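PDB 4LL6: myosin-4 from Saccharomyces cerevisiae, which acts in the mRNA localization machinery that restricts certain proteins to the bud and daughter cell, being recruited to transcripts such as ASH1 mRNA through SHE3. Local coordinates for residues C223-W228 with K297-N302; I260-I265 with Y284-A289. The protein carries 1 engineered substitution. All coordinates share one frame; numbering follows the deposited sequence.

How the interactions relate
Two ways of fastening interhelical loops occur close together in the globular tail domain of this myosin, both in its DIL domain. Interaction 1 joins two interhelical loops by backbone and amide hydrogen bonds, whereas interaction 2 sets a loop against helix 257-266 by apolar contacts. Along the chain, 260-265 and 284-289 are nested inside the loop that interaction 1 closes. The centres of the two interactions lie 16 Å apart and their nearest atoms about 6 Å, so the two do not touch. Helix 288-295, which begins within 284-289, ends just before 297-302 and so connects the two. An acetic acid molecule, probably from the crystallisation liquor, sits beside interaction 2.

Interaction 1 of 2, residues C223-W228 with K297-N302; sequences CPALNW and KYKPAN
Leu226 and Tyr298 form a single parallel beta bridge between the loop that follows helix 197-221 and the loop that follows helix 288-295, a strand-like pairing in an otherwise helical tail domain. Two backbone hydrogen bonds make the bridge: Leu226 N donates to Lys297 O at 2.9 Å, and Leu226 O receives Lys299 N at 3.0 Å. The same Leu226 O also takes a CA-H...O contact from Tyr298 CA, so one carbonyl is approached by two neighbouring residues.

A side-chain amide extends the polar pairing. Asn227 ND2 donates to Lys299 O at 3.0 Å, an approach almost straight onto the carbonyl oxygen (C=O...donor angle 170°), with Lys299 O close to the plane of the Asn227 amide. Its other end, OD1, caps Tyr230 N at the start of helix 228-245. The side chain of Asn227 is turned (chi1 41°) with CG between the backbone N and the carbonyl carbon, a position from which the amide, held at both ends, links that helix start to the 297-302 loop.

Aromatic and apolar contacts cover the flanks. Asn227 CA makes a CH-pi contact over the face of the Tyr298 ring, 4.1 Å from the centroid, and Leu226 O lies over that same face near the rim. Leu226 and Lys297 run side by side, Leu226 CD1 meeting the aliphatic Lys297 CD at 3.7 Å, while the ammonium of Lys297 passes on to Ile220 O. This ties the 297-302 loop to the C-terminal part of helix 197-221. Next to this pair, Ala225 CB rests on Lys299 CD, and at the far end the methyl of Ala301 meets the indole of Trp228, CB lying 3.2 Å from NE1.

Interaction 2 of 2, residues I260-I265 with Y284-A289; sequences IQAVKI and YALNPA
Leu286 reaches toward helix 257-266 with one methyl, CD2, and this single group carries most of the contact. It lies 3.8 Å from Ala262 CA and 4.1 Å from Ala262 CB, packing onto the helix backbone where the small alanine lets it approach. One turn on, Ile265 CD1 comes to 3.8 Å from the same Leu286 CD2; CG1 of the isoleucine is anti to its carbonyl carbon (chi1 -78°), and an extended chi2 carries CD1 outward to the leucine. At the other end, Ala285 CB lies 3.9 Å from Gln261 CG, so it is the aliphatic part of the glutamine that is used.

The second shell seats these groups between helices. Ile294 of helix 288-295 and Phe216 of helix 197-221 each touch both Ala262 and Leu286, while Ile291 and Leu295 pack on Ile265. The loop itself is held by polar bonds: Gln258 NE2 donates to Ala285 O, and Asn287, the N-cap of helix 288-295, takes Gln290 N on OD1 and gives its ND2 to Glu332 O. A bound acetic acid lies about 3 Å from the Ala285 side chain.

Between 260-265 and 284-289, then, the join is purely one of carbon against carbon: such apolar contact sets little direction, and the loop's orientation is probably set largely by the polar bonds around it.

Interaction 1 of 2, residues C223-W228 with K297-N302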
# COMPACT_ATOMS: atom_id res chain seq x y z
N CYS A 223 -18.44 -7.13 -16.36
CA CYS A 223 -19.70 -6.41 -16.49
C CYS A 223 -20.00 -6.25 -17.97
O CYS A 223 -19.39 -5.42 -18.65
CB CYS A 223 -19.59 -5.04 -15.80
SG CYS A 223 -19.25 -5.15 -14.04
N PRO A 224 -20.96 -7.05 -18.48
CA PRO A 224 -21.37 -7.04 -19.89
C PRO A 224 -22.28 -5.89 -20.30
O PRO A 224 -22.12 -5.33 -21.40
CB PRO A 224 -22.05 -8.40 -20.06
CG PRO A 224 -22.73 -8.56 -18.72
CD PRO A 224 -21.67 -8.11 -17.74
N ALA A 225 -23.22 -5.51 -19.44
CA ALA A 225 -24.13 -4.42 -19.78
C ALA A 225 -23.96 -3.17 -18.94
O ALA A 225 -24.00 -3.22 -17.71
CB ALA A 225 -25.57 -4.91 -19.69
N LEU A 226 -23.78 -2.04 -19.61
CA LEU A 226 -23.61 -0.77 -18.92
C LEU A 226 -24.53 0.27 -19.53
O LEU A 226 -24.71 0.30 -20.75
CB LEU A 226 -22.16 -0.28 -19.05
CG LEU A 226 -21.05 -1.24 -18.62
CD1 LEU A 226 -19.70 -0.56 -18.81
CD2 LEU A 226 -21.27 -1.67 -17.15
N ASN A 227 -25.11 1.12 -18.69
CA ASN A 227 -26.02 2.17 -19.13
C ASN A 227 -26.07 3.26 -18.07
O ASN A 227 -25.40 3.15 -17.05
CB ASN A 227 -27.43 1.62 -19.38
CG ASN A 227 -27.87 0.61 -18.33
OD1 ASN A 227 -28.03 0.93 -17.15
ND2 ASN A 227 -28.06 -0.64 -18.76
N TRP A 228 -26.86 4.31 -18.31
CA TRP A 228 -26.98 5.41 -17.35
C TRP A 228 -27.37 4.89 -15.96
O TRP A 228 -26.75 5.24 -14.96
CB TRP A 228 -28.04 6.42 -17.83
CG TRP A 228 -29.43 5.84 -17.87
CD1 TRP A 228 -30.00 5.14 -18.90
CD2 TRP A 228 -30.37 5.80 -16.79
NE1 TRP A 228 -31.23 4.67 -18.53
CE2 TRP A 228 -31.49 5.06 -17.24
CE3 TRP A 228 -30.38 6.32 -15.48
CZ2 TRP A 228 -32.61 4.81 -16.42
CZ3 TRP A 228 -31.49 6.08 -14.67
CH2 TRP A 228 -32.59 5.33 -15.15
N LYS A 297 -19.83 -1.62 -24.17
CA LYS A 297 -20.62 -2.47 -23.30
C LYS A 297 -21.98 -1.84 -23.10
O LYS A 297 -22.82 -2.37 -22.37
CB LYS A 297 -19.94 -2.62 -21.93
CG LYS A 297 -18.75 -3.54 -21.88
CD LYS A 297 -17.99 -3.35 -20.58
CE LYS A 297 -17.01 -4.50 -20.30
NZ LYS A 297 -16.06 -4.74 -21.42
N TYR A 298 -22.21 -0.70 -23.73
CA TYR A 298 -23.46 0.00 -23.58
C TYR A 298 -24.65 -0.76 -24.14
O TYR A 298 -24.72 -1.04 -25.34
CB TYR A 298 -23.38 1.39 -24.21
CG TYR A 298 -24.32 2.40 -23.58
CD1 TYR A 298 -25.68 2.42 -23.89
CD2 TYR A 298 -23.85 3.31 -22.63
CE1 TYR A 298 -26.56 3.33 -23.28
CE2 TYR A 298 -24.72 4.23 -22.01
CZ TYR A 298 -26.06 4.23 -22.34
OH TYR A 298 -26.91 5.14 -21.74
N LYS A 299 -25.57 -1.08 -23.24
CA LYS A 299 -26.80 -1.78 -23.56
C LYS A 299 -27.92 -0.90 -22.99
O LYS A 299 -27.99 -0.68 -21.78
CB LYS A 299 -26.85 -3.15 -22.88
CG LYS A 299 -28.16 -3.89 -23.12
CD LYS A 299 -28.46 -4.91 -22.05
CE LYS A 299 -29.93 -5.30 -22.09
NZ LYS A 299 -30.39 -6.10 -20.90
N PRO A 300 -28.80 -0.38 -23.85
CA PRO A 300 -29.91 0.48 -23.42
C PRO A 300 -30.65 -0.04 -22.18
O PRO A 300 -30.96 -1.23 -22.08
CB PRO A 300 -30.81 0.52 -24.65
CG PRO A 300 -29.83 0.40 -25.78
CD PRO A 300 -28.90 -0.68 -25.29
N ALA A 301 -30.92 0.84 -21.23
CA ALA A 301 -31.62 0.44 -20.01
C ALA A 301 -33.03 0.02 -20.37
O ALA A 301 -33.38 -1.17 -20.32
CB ALA A 301 -31.65 1.58 -19.01
N ASN A 302 -33.84 1.01 -20.72
CA ASN A 302 -35.23 0.79 -21.09
C ASN A 302 -35.26 -0.05 -22.37
O ASN A 302 -34.74 0.37 -23.40
CB ASN A 302 -35.94 2.13 -21.33
CG ASN A 302 -35.91 3.05 -20.12
OD1 ASN A 302 -36.32 4.20 -20.19
ND2 ASN A 302 -35.41 2.53 -18.99

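Interaction 2 of 2, residues I260-I265 with Y284-A289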
# COMPACT_ATOMS: atom_id res chain seq x y z
N ILE A 260 -14.46 6.21 -10.87
CA ILE A 260 -15.39 7.32 -10.81
C ILE A 260 -15.68 7.94 -12.20
O ILE A 260 -16.85 8.10 -12.55
CB ILE A 260 -14.88 8.42 -9.83
CG1 ILE A 260 -14.99 7.92 -8.39
CG2 ILE A 260 -15.68 9.72 -10.00
CD1 ILE A 260 -14.70 8.97 -7.32
N GLN A 261 -14.65 8.29 -12.98
CA GLN A 261 -14.85 8.90 -14.31
C GLN A 261 -15.63 7.92 -15.16
O GLN A 261 -16.61 8.28 -15.82
CB GLN A 261 -13.53 9.20 -15.04
CG GLN A 261 -12.69 10.34 -14.50
CD GLN A 261 -13.46 11.64 -14.38
OE1 GLN A 261 -14.03 12.13 -15.36
NE2 GLN A 261 -13.48 12.22 -13.18
N ALA A 262 -15.17 6.68 -15.16
CA ALA A 262 -15.81 5.62 -15.91
C ALA A 262 -17.32 5.62 -15.65
O ALA A 262 -18.11 5.52 -16.57
CB ALA A 262 -15.22 4.28 -15.52
N VAL A 263 -17.69 5.76 -14.39
CA VAL A 263 -19.09 5.77 -13.98
C VAL A 263 -19.83 7.06 -14.35
O VAL A 263 -21.03 7.02 -14.68
CB VAL A 263 -19.18 5.47 -12.44
CG1 VAL A 263 -20.47 6.01 -11.84
CG2 VAL A 263 -19.12 3.97 -12.24
N LYS A 264 -19.13 8.20 -14.32
CA LYS A 264 -19.74 9.48 -14.68
C LYS A 264 -20.02 9.50 -16.18
O LYS A 264 -21.01 10.08 -16.63
CB LYS A 264 -18.81 10.66 -14.32
CG LYS A 264 -18.59 10.88 -12.81
CD LYS A 264 -19.88 11.24 -12.08
CE LYS A 264 -19.72 11.23 -10.56
NZ LYS A 264 -21.03 11.41 -9.83
N ILE A 265 -19.16 8.84 -16.94
CA ILE A 265 -19.32 8.76 -18.38
C ILE A 265 -20.63 8.08 -18.75
O ILE A 265 -21.32 8.51 -19.67
CB ILE A 265 -18.16 7.98 -19.04
CG1 ILE A 265 -16.93 8.87 -19.13
CG2 ILE A 265 -18.56 7.47 -20.41
CD1 ILE A 265 -15.76 8.19 -19.81
N TYR A 284 -7.44 12.52 -20.34
CA TYR A 284 -6.34 11.65 -19.94
C TYR A 284 -6.63 10.90 -18.64
O TYR A 284 -5.90 9.95 -18.32
CB TYR A 284 -5.06 12.47 -19.84
CG TYR A 284 -4.66 13.08 -21.17
CD1 TYR A 284 -4.09 12.30 -22.18
CD2 TYR A 284 -4.94 14.42 -21.45
CE1 TYR A 284 -3.80 12.84 -23.44
CE2 TYR A 284 -4.66 14.97 -22.71
CZ TYR A 284 -4.10 14.17 -23.70
OH TYR A 284 -3.84 14.71 -24.93
N ALA A 285 -7.67 11.32 -17.90
CA ALA A 285 -8.06 10.64 -16.66
C ALA A 285 -8.35 9.19 -17.03
O ALA A 285 -8.07 8.24 -16.28
CB ALA A 285 -9.31 11.29 -16.09
N LEU A 286 -8.92 9.04 -18.21
CA LEU A 286 -9.26 7.75 -18.79
C LEU A 286 -8.78 7.96 -20.23
O LEU A 286 -8.93 9.05 -20.76
CB LEU A 286 -10.78 7.56 -18.70
CG LEU A 286 -11.33 6.16 -18.43
CD1 LEU A 286 -10.67 5.51 -17.20
CD2 LEU A 286 -12.83 6.27 -18.23
N ASN A 287 -8.17 6.96 -20.85
CA ASN A 287 -7.69 7.16 -22.22
C ASN A 287 -8.68 6.67 -23.29
O ASN A 287 -9.51 5.81 -23.01
CB ASN A 287 -6.32 6.48 -22.42
CG ASN A 287 -6.41 4.98 -22.57
OD1 ASN A 287 -7.36 4.46 -23.14
ND2 ASN A 287 -5.40 4.28 -22.07
N PRO A 288 -8.59 7.21 -24.52
CA PRO A 288 -9.50 6.83 -25.62
C PRO A 288 -9.83 5.34 -25.74
O PRO A 288 -10.98 4.98 -25.98
CB PRO A 288 -8.80 7.39 -26.86
CG PRO A 288 -7.36 7.50 -26.44
CD PRO A 288 -7.48 8.03 -25.04
N ALA A 289 -8.83 4.48 -25.57
CA ALA A 289 -9.09 3.04 -25.66
C ALA A 289 -9.91 2.53 -24.47
O ALA A 289 -10.66 1.57 -24.61
CB ALA A 289 -7.79 2.28 -25.76